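Local coordinates for probable secreted solute-binding lipoprotein (Streptomyces coelicolor, PDB 3I3V), which probably binds a solute outside the cell and delivers it to a membrane transporter, as extracellular solute-binding lipoproteins of this family generally do, at residues V128-A133 and A242-A247; A163-G168 and A218-D223; A179-T184 and E210-L215; K224-T229 and S376-T381. All blocks are in the same frame, centred on the assembly; numbering follows the deposited sequence.

Contact 1: V128-A133 and A242-A247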
loop_
_atom_site.group_PDB
_atom_site.type_symbol
_atom_site.label_atom_id
_atom_site.label_comp_id
_atom_site.label_asym_id
_atom_site.label_seq_id
_atom_site.Cartn_x
_atom_site.Cartn_y
_atom_site.Cartn_z
ATOM N N VAL C 128 24.567 -38.048 41.384
ATOM C CA VAL C 128 25.156 -38.394 42.668
ATOM C C VAL C 128 24.783 -37.323 43.693
ATOM O O VAL C 128 25.045 -36.137 43.487
ATOM C CB VAL C 128 26.701 -38.470 42.583
ATOM C CG1 VAL C 128 27.262 -38.956 43.902
ATOM C CG2 VAL C 128 27.122 -39.399 41.457
ATOM N N ALA C 129 24.162 -37.748 44.789
ATOM C CA ALA C 129 23.750 -36.845 45.855
ATOM C C ALA C 129 24.773 -36.883 46.995
ATOM O O ALA C 129 25.196 -37.961 47.420
ATOM C CB ALA C 129 22.371 -37.252 46.370
ATOM N N TYR C 130 25.158 -35.699 47.474
ATOM C CA TYR C 130 26.136 -35.542 48.555
ATOM C C TYR C 130 25.514 -34.817 49.750
ATOM O O TYR C 130 25.048 -33.683 49.629
ATOM C CB TYR C 130 27.342 -34.731 48.063
ATOM C CG TYR C 130 28.090 -35.351 46.896
ATOM C CD1 TYR C 130 29.212 -36.144 47.104
ATOM C CD2 TYR C 130 27.670 -35.138 45.582
ATOM C CE1 TYR C 130 29.903 -36.711 46.038
ATOM C CE2 TYR C 130 28.354 -35.701 44.510
ATOM C CZ TYR C 130 29.470 -36.485 44.746
ATOM O OH TYR C 130 30.160 -37.038 43.694
ATOM N N ASN C 131 25.507 -35.474 50.902
ATOM C CA ASN C 131 24.948 -34.886 52.113
ATOM C C ASN C 131 25.986 -33.926 52.721
ATOM O O ASN C 131 27.014 -34.355 53.239
ATOM C CB ASN C 131 24.570 -36.013 53.092
ATOM C CG ASN C 131 23.980 -35.494 54.396
ATOM O OD1 ASN C 131 23.244 -36.207 55.082
ATOM N ND2 ASN C 131 24.314 -34.259 54.754
ATOM N N ARG C 132 25.718 -32.625 52.636
ATOM C CA ARG C 132 26.633 -31.604 53.152
ATOM C C ARG C 132 26.800 -31.615 54.663
ATOM O O ARG C 132 27.911 -31.495 55.173
ATOM C CB ARG C 132 26.172 -30.219 52.713
ATOM C CG ARG C 132 26.756 -29.763 51.402
ATOM C CD ARG C 132 28.224 -29.448 51.560
ATOM N NE ARG C 132 28.785 -28.882 50.340
ATOM C CZ ARG C 132 30.044 -28.490 50.222
ATOM N NH1 ARG C 132 30.868 -28.608 51.254
ATOM N NH2 ARG C 132 30.480 -27.982 49.078
ATOM N N ALA C 133 25.693 -31.739 55.379
ATOM C CA ALA C 133 25.750 -31.769 56.828
ATOM C C ALA C 133 26.766 -32.812 57.275
ATOM O O ALA C 133 27.551 -32.570 58.190
ATOM C CB ALA C 133 24.383 -32.096 57.399
ATOM N N ALA C 242 25.021 -42.776 55.880
ATOM C CA ALA C 242 25.986 -42.705 54.781
ATOM C C ALA C 242 25.765 -41.334 54.155
ATOM O O ALA C 242 24.640 -40.856 54.102
ATOM C CB ALA C 242 25.737 -43.810 53.762
ATOM N N ALA C 243 26.835 -40.710 53.675
ATOM C CA ALA C 243 26.756 -39.369 53.112
ATOM C C ALA C 243 26.646 -39.235 51.594
ATOM O O ALA C 243 26.300 -38.165 51.095
ATOM C CB ALA C 243 27.948 -38.561 53.598
ATOM N N VAL C 244 26.948 -40.290 50.847
ATOM C CA VAL C 244 26.865 -40.185 49.392
ATOM C C VAL C 244 26.019 -41.292 48.794
ATOM O O VAL C 244 26.041 -42.434 49.258
ATOM C CB VAL C 244 28.251 -40.229 48.733
ATOM C CG1 VAL C 244 28.117 -39.956 47.230
ATOM C CG2 VAL C 244 29.169 -39.202 49.376
ATOM N N GLN C 245 25.281 -40.954 47.745
ATOM C CA GLN C 245 24.429 -41.937 47.105
ATOM C C GLN C 245 24.137 -41.602 45.664
ATOM O O GLN C 245 23.670 -40.504 45.368
ATOM C CB GLN C 245 23.099 -42.028 47.846
ATOM C CG GLN C 245 22.109 -42.960 47.198
ATOM C CD GLN C 245 20.713 -42.813 47.772
ATOM O OE1 GLN C 245 19.960 -43.783 47.855
ATOM N NE2 GLN C 245 20.362 -41.598 48.166
ATOM N N SER C 246 24.412 -42.543 44.768
ATOM C CA SER C 246 24.099 -42.347 43.362
ATOM C C SER C 246 22.717 -42.976 43.175
ATOM O O SER C 246 22.498 -44.121 43.566
ATOM C CB SER C 246 25.105 -43.073 42.482
ATOM O OG SER C 246 24.694 -43.004 41.131
ATOM N N ALA C 247 21.775 -42.256 42.585
ATOM C CA ALA C 247 20.461 -42.852 42.425
ATOM C C ALA C 247 19.562 -42.085 41.467
ATOM O O ALA C 247 19.744 -40.890 41.273
ATOM C CB ALA C 247 19.796 -42.962 43.784
#

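Contact 2: A163-G168 and A218-D223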
loop_
_atom_site.group_PDB
_atom_site.type_symbol
_atom_site.label_atom_id
_atom_site.label_comp_id
_atom_site.label_asym_id
_atom_site.label_seq_id
_atom_site.Cartn_x
_atom_site.Cartn_y
_atom_site.Cartn_z
ATOM N N ALA C 163 29.423 -43.766 57.094
ATOM C CA ALA C 163 29.662 -44.506 55.866
ATOM C C ALA C 163 29.753 -43.514 54.711
ATOM O O ALA C 163 29.050 -42.507 54.697
ATOM C CB ALA C 163 28.533 -45.508 55.624
ATOM N N PRO C 164 30.650 -43.774 53.746
ATOM C CA PRO C 164 30.840 -42.905 52.579
ATOM C C PRO C 164 29.769 -43.095 51.502
ATOM O O PRO C 164 28.690 -42.494 51.600
ATOM C CB PRO C 164 32.248 -43.268 52.106
ATOM C CG PRO C 164 32.350 -44.709 52.461
ATOM C CD PRO C 164 31.745 -44.755 53.848
ATOM N N VAL C 165 30.047 -43.901 50.476
ATOM C CA VAL C 165 29.053 -44.124 49.422
ATOM C C VAL C 165 28.241 -45.386 49.705
ATOM O O VAL C 165 28.794 -46.468 49.897
ATOM C CB VAL C 165 29.688 -44.274 47.999
ATOM C CG1 VAL C 165 28.593 -44.399 46.960
ATOM C CG2 VAL C 165 30.548 -43.074 47.661
ATOM N N THR C 166 26.924 -45.247 49.743
ATOM C CA THR C 166 26.081 -46.405 49.976
ATOM C C THR C 166 25.471 -46.834 48.639
ATOM O O THR C 166 25.068 -46.002 47.826
ATOM C CB THR C 166 24.961 -46.089 50.986
ATOM O OG1 THR C 166 24.167 -47.262 51.208
ATOM C CG2 THR C 166 24.081 -44.960 50.472
ATOM N N VAL C 167 25.429 -48.138 48.402
ATOM C CA VAL C 167 24.878 -48.659 47.163
ATOM C C VAL C 167 24.564 -50.142 47.320
ATOM O O VAL C 167 25.243 -50.853 48.063
ATOM C CB VAL C 167 25.873 -48.450 45.987
ATOM C CG1 VAL C 167 27.160 -49.225 46.243
ATOM C CG2 VAL C 167 25.231 -48.876 44.671
ATOM N N GLY C 168 23.521 -50.602 46.632
ATOM C CA GLY C 168 23.144 -52.005 46.712
ATOM C C GLY C 168 23.987 -52.845 45.775
ATOM O O GLY C 168 23.638 -53.041 44.611
ATOM N N ALA C 218 39.906 -48.799 48.536
ATOM C CA ALA C 218 40.222 -47.663 49.390
ATOM C C ALA C 218 39.111 -47.400 50.401
ATOM O O ALA C 218 39.215 -46.491 51.229
ATOM C CB ALA C 218 40.457 -46.429 48.542
ATOM N N GLY C 219 38.045 -48.193 50.321
ATOM C CA GLY C 219 36.926 -48.040 51.234
ATOM C C GLY C 219 35.949 -46.933 50.886
ATOM O O GLY C 219 35.378 -46.309 51.777
ATOM N N VAL C 220 35.733 -46.692 49.599
ATOM C CA VAL C 220 34.813 -45.643 49.182
ATOM C C VAL C 220 33.358 -46.069 49.367
ATOM O O VAL C 220 32.473 -45.230 49.516
ATOM C CB VAL C 220 35.058 -45.241 47.707
ATOM C CG1 VAL C 220 33.907 -44.384 47.189
ATOM C CG2 VAL C 220 36.360 -44.469 47.594
ATOM N N PHE C 221 33.108 -47.374 49.374
ATOM C CA PHE C 221 31.749 -47.876 49.555
ATOM C C PHE C 221 31.545 -48.336 50.982
ATOM O O PHE C 221 32.509 -48.646 51.677
ATOM C CB PHE C 221 31.483 -49.033 48.585
ATOM C CG PHE C 221 31.663 -48.648 47.153
ATOM C CD1 PHE C 221 30.825 -47.708 46.570
ATOM C CD2 PHE C 221 32.726 -49.139 46.417
ATOM C CE1 PHE C 221 31.047 -47.260 45.285
ATOM C CE2 PHE C 221 32.953 -48.693 45.124
ATOM C CZ PHE C 221 32.112 -47.748 44.558
ATOM N N ALA C 222 30.289 -48.370 51.416
ATOM C CA ALA C 222 29.948 -48.807 52.767
ATOM C C ALA C 222 30.463 -50.221 52.996
ATOM O O ALA C 222 30.581 -51.008 52.052
ATOM C CB ALA C 222 28.429 -48.775 52.961
ATOM N N ASP C 223 30.774 -50.548 54.246
ATOM C CA ASP C 223 31.256 -51.885 54.552
ATOM C C ASP C 223 30.181 -52.878 54.109
ATOM O O ASP C 223 28.990 -52.616 54.262
ATOM C CB ASP C 223 31.515 -52.053 56.057
ATOM C CG ASP C 223 32.712 -51.236 56.557
ATOM O OD1 ASP C 223 33.745 -51.177 55.858
ATOM O OD2 ASP C 223 32.623 -50.669 57.668
#

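Contact 3: A179-T184 and E210-L215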
loop_
_atom_site.group_PDB
_atom_site.type_symbol
_atom_site.label_atom_id
_atom_site.label_comp_id
_atom_site.label_asym_id
_atom_site.label_seq_id
_atom_site.Cartn_x
_atom_site.Cartn_y
_atom_site.Cartn_z
ATOM N N ALA C 179 28.807 -49.977 36.411
ATOM C CA ALA C 179 28.860 -49.723 34.978
ATOM C C ALA C 179 29.137 -48.255 34.697
ATOM O O ALA C 179 29.784 -47.918 33.711
ATOM C CB ALA C 179 27.543 -50.154 34.316
ATOM N N GLN C 180 28.648 -47.374 35.562
ATOM C CA GLN C 180 28.880 -45.945 35.382
ATOM C C GLN C 180 30.348 -45.610 35.670
ATOM O O GLN C 180 30.994 -44.867 34.923
ATOM C CB GLN C 180 27.958 -45.139 36.308
ATOM C CG GLN C 180 28.498 -43.758 36.648
ATOM C CD GLN C 180 27.480 -42.868 37.317
ATOM O OE1 GLN C 180 26.437 -43.329 37.797
ATOM N NE2 GLN C 180 27.785 -41.576 37.369
ATOM N N ILE C 181 30.875 -46.166 36.759
ATOM C CA ILE C 181 32.263 -45.925 37.132
ATOM C C ILE C 181 33.172 -46.505 36.044
ATOM O O ILE C 181 34.109 -45.840 35.597
ATOM C CB ILE C 181 32.581 -46.545 38.527
ATOM C CG1 ILE C 181 31.649 -45.917 39.583
ATOM C CG2 ILE C 181 34.037 -46.278 38.913
ATOM C CD1 ILE C 181 31.697 -46.550 40.963
ATOM N N ILE C 182 32.894 -47.726 35.596
ATOM C CA ILE C 182 33.713 -48.314 34.540
ATOM C C ILE C 182 33.664 -47.392 33.317
ATOM O O ILE C 182 34.613 -47.307 32.547
ATOM C CB ILE C 182 33.211 -49.741 34.141
ATOM C CG1 ILE C 182 33.592 -50.752 35.226
ATOM C CG2 ILE C 182 33.786 -50.155 32.771
ATOM C CD1 ILE C 182 33.099 -52.155 34.949
ATOM N N GLN C 183 32.558 -46.682 33.149
ATOM C CA GLN C 183 32.420 -45.784 32.008
ATOM C C GLN C 183 33.216 -44.500 32.150
ATOM O O GLN C 183 33.070 -43.585 31.343
ATOM C CB GLN C 183 30.949 -45.446 31.756
ATOM C CG GLN C 183 30.202 -46.511 30.969
ATOM C CD GLN C 183 28.724 -46.203 30.849
ATOM O OE1 GLN C 183 27.926 -46.606 31.694
ATOM N NE2 GLN C 183 28.353 -45.469 29.803
ATOM N N THR C 184 34.051 -44.421 33.178
ATOM C CA THR C 184 34.868 -43.232 33.357
ATOM C C THR C 184 35.809 -43.134 32.154
ATOM O O THR C 184 36.199 -42.041 31.747
ATOM C CB THR C 184 35.708 -43.319 34.647
ATOM O OG1 THR C 184 34.836 -43.427 35.783
ATOM C CG2 THR C 184 36.588 -42.070 34.799
ATOM N N GLU C 210 39.959 -50.859 36.807
ATOM C CA GLU C 210 41.071 -50.584 37.718
ATOM C C GLU C 210 40.602 -49.468 38.637
ATOM O O GLU C 210 40.674 -49.572 39.861
ATOM C CB GLU C 210 42.317 -50.082 36.973
ATOM C CG GLU C 210 43.032 -51.079 36.076
ATOM C CD GLU C 210 44.284 -50.472 35.428
ATOM O OE1 GLU C 210 44.890 -51.140 34.561
ATOM O OE2 GLU C 210 44.663 -49.328 35.792
ATOM N N TYR C 211 40.120 -48.394 38.024
ATOM C CA TYR C 211 39.641 -47.252 38.775
ATOM C C TYR C 211 38.652 -47.735 39.826
ATOM O O TYR C 211 38.799 -47.440 41.010
ATOM C CB TYR C 211 38.995 -46.233 37.830
ATOM C CG TYR C 211 38.480 -44.999 38.535
ATOM C CD1 TYR C 211 39.195 -44.430 39.598
ATOM C CD2 TYR C 211 37.282 -44.389 38.139
ATOM C CE1 TYR C 211 38.730 -43.285 40.248
ATOM C CE2 TYR C 211 36.810 -43.246 38.778
ATOM C CZ TYR C 211 37.539 -42.701 39.832
ATOM O OH TYR C 211 37.067 -41.582 40.473
ATOM N N PHE C 212 37.656 -48.499 39.396
ATOM C CA PHE C 212 36.661 -49.020 40.323
ATOM C C PHE C 212 37.295 -49.789 41.471
ATOM O O PHE C 212 36.955 -49.573 42.630
ATOM C CB PHE C 212 35.688 -49.953 39.607
ATOM C CG PHE C 212 34.724 -50.631 40.531
ATOM C CD1 PHE C 212 33.585 -49.970 40.974
ATOM C CD2 PHE C 212 34.978 -51.920 40.992
ATOM C CE1 PHE C 212 32.710 -50.579 41.865
ATOM C CE2 PHE C 212 34.110 -52.540 41.885
ATOM C CZ PHE C 212 32.970 -51.867 42.324
ATOM N N ALA C 213 38.202 -50.704 41.136
ATOM C CA ALA C 213 38.881 -51.533 42.132
ATOM C C ALA C 213 39.682 -50.696 43.115
ATOM O O ALA C 213 39.781 -51.037 44.296
ATOM C CB ALA C 213 39.791 -52.542 41.443
ATOM N N HIS C 214 40.260 -49.606 42.623
ATOM C CA HIS C 214 41.043 -48.710 43.463
ATOM C C HIS C 214 40.088 -48.069 44.481
ATOM O O HIS C 214 40.287 -48.190 45.687
ATOM C CB HIS C 214 41.726 -47.653 42.582
ATOM C CG HIS C 214 42.694 -46.771 43.313
ATOM N ND1 HIS C 214 43.608 -47.256 44.226
ATOM C CD2 HIS C 214 42.917 -45.437 43.233
ATOM C CE1 HIS C 214 44.349 -46.260 44.677
ATOM N NE2 HIS C 214 43.950 -45.145 44.089
ATOM N N LEU C 215 39.034 -47.417 43.989
ATOM C CA LEU C 215 38.052 -46.768 44.857
ATOM C C LEU C 215 37.493 -47.716 45.912
ATOM O O LEU C 215 37.487 -47.402 47.095
ATOM C CB LEU C 215 36.904 -46.194 44.021
ATOM C CG LEU C 215 37.261 -45.017 43.103
ATOM C CD1 LEU C 215 36.065 -44.637 42.238
ATOM C CD2 LEU C 215 37.706 -43.834 43.945
#

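Contact 4: K224-T229 and S376-T381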
loop_
_atom_site.group_PDB
_atom_site.type_symbol
_atom_site.label_atom_id
_atom_site.label_comp_id
_atom_site.label_asym_id
_atom_site.label_seq_id
_atom_site.Cartn_x
_atom_site.Cartn_y
_atom_site.Cartn_z
ATOM N N LYS C 224 30.602 -53.995 53.526
ATOM C CA LYS C 224 29.670 -55.030 53.095
ATOM C C LYS C 224 28.732 -54.650 51.935
ATOM O O LYS C 224 27.715 -55.300 51.718
ATOM C CB LYS C 224 28.851 -55.495 54.309
ATOM C CG LYS C 224 29.721 -55.886 55.504
ATOM C CD LYS C 224 28.954 -56.594 56.628
ATOM C CE LYS C 224 27.851 -55.728 57.232
ATOM N NZ LYS C 224 26.597 -55.741 56.417
ATOM N N ALA C 225 29.081 -53.606 51.191
ATOM C CA ALA C 225 28.263 -53.139 50.067
ATOM C C ALA C 225 27.818 -54.259 49.126
ATOM O O ALA C 225 26.766 -54.165 48.501
ATOM C CB ALA C 225 29.030 -52.074 49.277
ATOM N N GLN C 226 28.626 -55.309 49.031
ATOM C CA GLN C 226 28.347 -56.449 48.160
ATOM C C GLN C 226 27.035 -57.161 48.468
ATOM O O GLN C 226 26.459 -57.816 47.597
ATOM C CB GLN C 226 29.491 -57.459 48.242
ATOM C CG GLN C 226 30.797 -56.837 48.676
ATOM C CD GLN C 226 31.211 -57.253 50.074
ATOM O OE1 GLN C 226 32.091 -56.638 50.680
ATOM N NE2 GLN C 226 30.598 -58.313 50.585
ATOM N N GLY C 227 26.566 -57.040 49.704
ATOM C CA GLY C 227 25.323 -57.682 50.081
ATOM C C GLY C 227 24.163 -56.723 50.284
ATOM O O GLY C 227 23.065 -57.150 50.633
ATOM N N LEU C 228 24.389 -55.431 50.063
ATOM C CA LEU C 228 23.333 -54.428 50.239
ATOM C C LEU C 228 22.352 -54.384 49.065
ATOM O O LEU C 228 22.624 -54.919 47.993
ATOM C CB LEU C 228 23.952 -53.038 50.447
ATOM C CG LEU C 228 24.953 -52.921 51.603
ATOM C CD1 LEU C 228 25.487 -51.492 51.690
ATOM C CD2 LEU C 228 24.275 -53.324 52.904
ATOM N N THR C 229 21.210 -53.738 49.284
ATOM C CA THR C 229 20.178 -53.605 48.264
ATOM C C THR C 229 19.707 -52.162 48.175
ATOM O O THR C 229 20.099 -51.314 48.982
ATOM C CB THR C 229 18.944 -54.456 48.597
ATOM O OG1 THR C 229 18.371 -53.994 49.827
ATOM C CG2 THR C 229 19.319 -55.919 48.727
ATOM N N SER C 376 32.170 -58.427 42.344
ATOM C CA SER C 376 33.083 -57.314 42.105
ATOM C C SER C 376 33.181 -56.284 43.229
ATOM O O SER C 376 34.226 -55.665 43.405
ATOM C CB SER C 376 32.702 -56.598 40.809
ATOM O OG SER C 376 32.714 -57.495 39.716
ATOM N N PHE C 377 32.103 -56.072 43.974
ATOM C CA PHE C 377 32.144 -55.094 45.062
ATOM C C PHE C 377 32.894 -55.580 46.305
ATOM O O PHE C 377 33.132 -54.805 47.229
ATOM C CB PHE C 377 30.727 -54.669 45.472
ATOM C CG PHE C 377 30.254 -53.410 44.811
ATOM C CD1 PHE C 377 29.569 -53.452 43.599
ATOM C CD2 PHE C 377 30.495 -52.174 45.400
ATOM C CE1 PHE C 377 29.127 -52.278 42.988
ATOM C CE2 PHE C 377 30.057 -50.997 44.795
ATOM C CZ PHE C 377 29.371 -51.049 43.587
ATOM N N THR C 378 33.251 -56.859 46.333
ATOM C CA THR C 378 33.963 -57.439 47.473
ATOM C C THR C 378 35.422 -56.991 47.449
ATOM O O THR C 378 36.156 -57.307 46.515
ATOM C CB THR C 378 33.911 -58.974 47.425
ATOM O OG1 THR C 378 32.554 -59.397 47.250
ATOM C CG2 THR C 378 34.448 -59.568 48.715
ATOM N N ARG C 379 35.836 -56.252 48.475
ATOM C CA ARG C 379 37.200 -55.737 48.549
ATOM C C ARG C 379 38.275 -56.793 48.369
ATOM O O ARG C 379 38.163 -57.913 48.863
ATOM C CB ARG C 379 37.414 -55.019 49.877
ATOM C CG ARG C 379 36.363 -53.982 50.154
ATOM C CD ARG C 379 36.609 -53.280 51.462
ATOM N NE ARG C 379 37.738 -52.363 51.405
ATOM C CZ ARG C 379 37.919 -51.378 52.276
ATOM N NH1 ARG C 379 37.040 -51.200 53.254
ATOM N NH2 ARG C 379 38.970 -50.575 52.177
ATOM N N GLY C 380 39.328 -56.420 47.654
ATOM C CA GLY C 380 40.425 -57.338 47.418
ATOM C C GLY C 380 40.293 -58.127 46.132
ATOM O O GLY C 380 41.279 -58.682 45.651
ATOM N N THR C 381 39.084 -58.178 45.575
ATOM C CA THR C 381 38.821 -58.915 44.335
ATOM C C THR C 381 39.544 -58.280 43.159
ATOM O O THR C 381 39.164 -57.216 42.679
ATOM C CB THR C 381 37.318 -58.955 44.020
ATOM O OG1 THR C 381 36.617 -59.557 45.112
ATOM C CG2 THR C 381 37.057 -59.764 42.761
#

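Contact 1: V128-A133 and A242-A247
V128 and V244 meet methyl to methyl, CG1 to CG1 at 3.6 Å, on one face of an antiparallel strand pair (128-131 with 244-246) in the mixed sheet of a periplasmic-binding-protein type fold. On that face the packing is tight. V244 CG1, anti to the backbone N (chi1 -174°), sits between V128 CG1 and the Y130 ring, 3.9 Å from Y130 CE1, and V244 CG2 adds an oblique contact to Y130 CD1 at 3.8 Å. Y130 and V244 run side by side in the same direction, and the Y130 hydroxyl goes on to bond the carbonyl of G267. V165 of the neighbouring strand also packs on V244. Across the sheet the direct contact is looser: A129 brings just a methyl, whose closest approach is to the Q245 carbonyl O at 3.6 Å, and the Q245 side chain leads off to M233 and F237 of helix 230-238, so this face too is covered by protein. The solvent-leaning end lies past N131, the N-cap of helix 132-138, where R132 and A133 are partly exposed and do not touch 242-247. Three backbone bonds, A129 N to Q245 O (2.9 Å), Q245 N to A129 O and N131 N to A243 O, hold the register. Beside the Q245 bond, V244 CA makes a CH...O contact to A129 O at 3.4 Å.

Contact 2: A163-G168 and A218-D223
The F221 ring takes V165 and V167 obliquely at its CD1 corner, where V165 CB stands 3.9 Å away and V167 CG1 4.0 Å. The ring of F377 joins it in an edge-to-face pair, and L177 and I181 of helix 172-182 also touch it. The backbones form a single beta bridge, V165 with F221, fastening the loop after helix 203-217 to strand 163-166; that helix ends in a Schellman motif with G219 at positive phi. V165 serves the bridge with both backbone polar atoms: its N donates to V220 O and its O accepts from A222 N, both at 2.9 Å. Its side chain straddles the loop. CG1, anti to the backbone N (chi1 -176°), runs alongside the F221 ring, and CG2 packs on V220 CG1 at 3.6 Å. At the far end of the contact, the methyls of A163 and A222 come within 4.2 Å, CB to CB. P164 turns CB and CG against the loop carbonyls, CG coming tightly to 3.0 Å from V220 O and 3.5 Å from G219 O.

Contact 3: A179-T184 and E210-L215
The carbonyl O of I181 is gripped twice by T184, whose side chain and backbone both turn back to it while the same residue meets Y211 across the contact. T184 OG1 donates on a lone pair of I181 O, in the carbonyl plane, at a modelled 2.5 Å, a short distance whose exact value is doubtful; T184 N donates to the same oxygen at 2.8 Å. The two bonds close the turn in which helix 172-182 tightens into a 3-10 segment. They also fix the rotation of the T184 side chain: with OG1 anti to the carbonyl carbon (chi1 -61°), the hydroxyl sits at the edge of the Y211 ring, near its plane, 3.5 Å from CD2. I181 carries the apolar part with two separate branches. CG2, anti to the backbone N, reaches Y211 CD2 obliquely at 3.8 Å and lies 4.2 Å from L215 CD1. CD1, at the end of the other branch, meets the edge of the F212 ring in plane, 3.9 Å from F212 CD1. I181 crosses both aromatic side chains at about a right angle. One face of the Y211 ring carries L215 CD1, 3.4 Å above the plane and offset toward the rim. The second helix thus presents Y211, F212 and L215 to I181, with T184 sharing Y211. The arrangement is buried, largely apolar helix-helix packing, here joining helices 172-182 and 203-217 within a bilobal solute-binding-protein fold.

Contact 4: K224-T229 and S376-T381
Q226 lays the aliphatic part of its side chain across the end of helix 363-377, with CG 3.4 Å from both the F377 carbonyl carbon and T378 N. This is a loop-to-helix-end contact: a short 3-10 turn, 225-227, rests where the helix runs out into a type II beta turn from T378 to T381. The chain of Q226 is bent at chi2 (110°), which folds its amide along T378, CD standing 3.8 Å from T378 CA. Q226 and T378 cross at about a right angle, and T378 OG1 lies 3.4 Å from Q226 CG. Beside them, A225 CB touches the F377 ring obliquely at CD2, 4.1 Å away; F377 sets out toward the loop, but its ring end leads off into the interior. No hydrogen bond joins the two segments directly.

The next shell positions these groups. The F377 ring makes an edge-to-face pair with F212, and V167 touches it as well, so the inner side of the contact is aromatic and buried while the R379 and G380 side is exposed. The Q226 carbonyl accepts from S374 OG, a tie from the loop to the helix one turn earlier. R216 NH1 bonds the S376 carbonyl, and R379 NH2 reaches the carbonyl of D217, joining this helix end to that of helix 203-217. Within the turn, T378 O accepts twice from T381, from N at 3.2 Å and from OG1 at 2.7 Å, both donors on the same face of the carbonyl plane.

All four contacts lie in one lobe, their centres 18 to 23 Å from the centre of the chain. Contacts 1 and 2, their centres 11 Å apart, share a sheet: strand 242-246 lies between 122-131 and 163-166. Contact 3 is nested in the loop closed by contact 2, and both in that closed by contact 1. Contact 4 follows contacts 2 and 3 in series but crosses contact 1. Contacts 2 and 4 are closest, 9 Å between centres, and F212, F221 and F377 join contacts 2, 3 and 4. Contacts 1 and 4 do not touch (nearest atoms about 8 Å apart); contacts 2 and 3 each touch both of them, linking the sheet to helix 363-377.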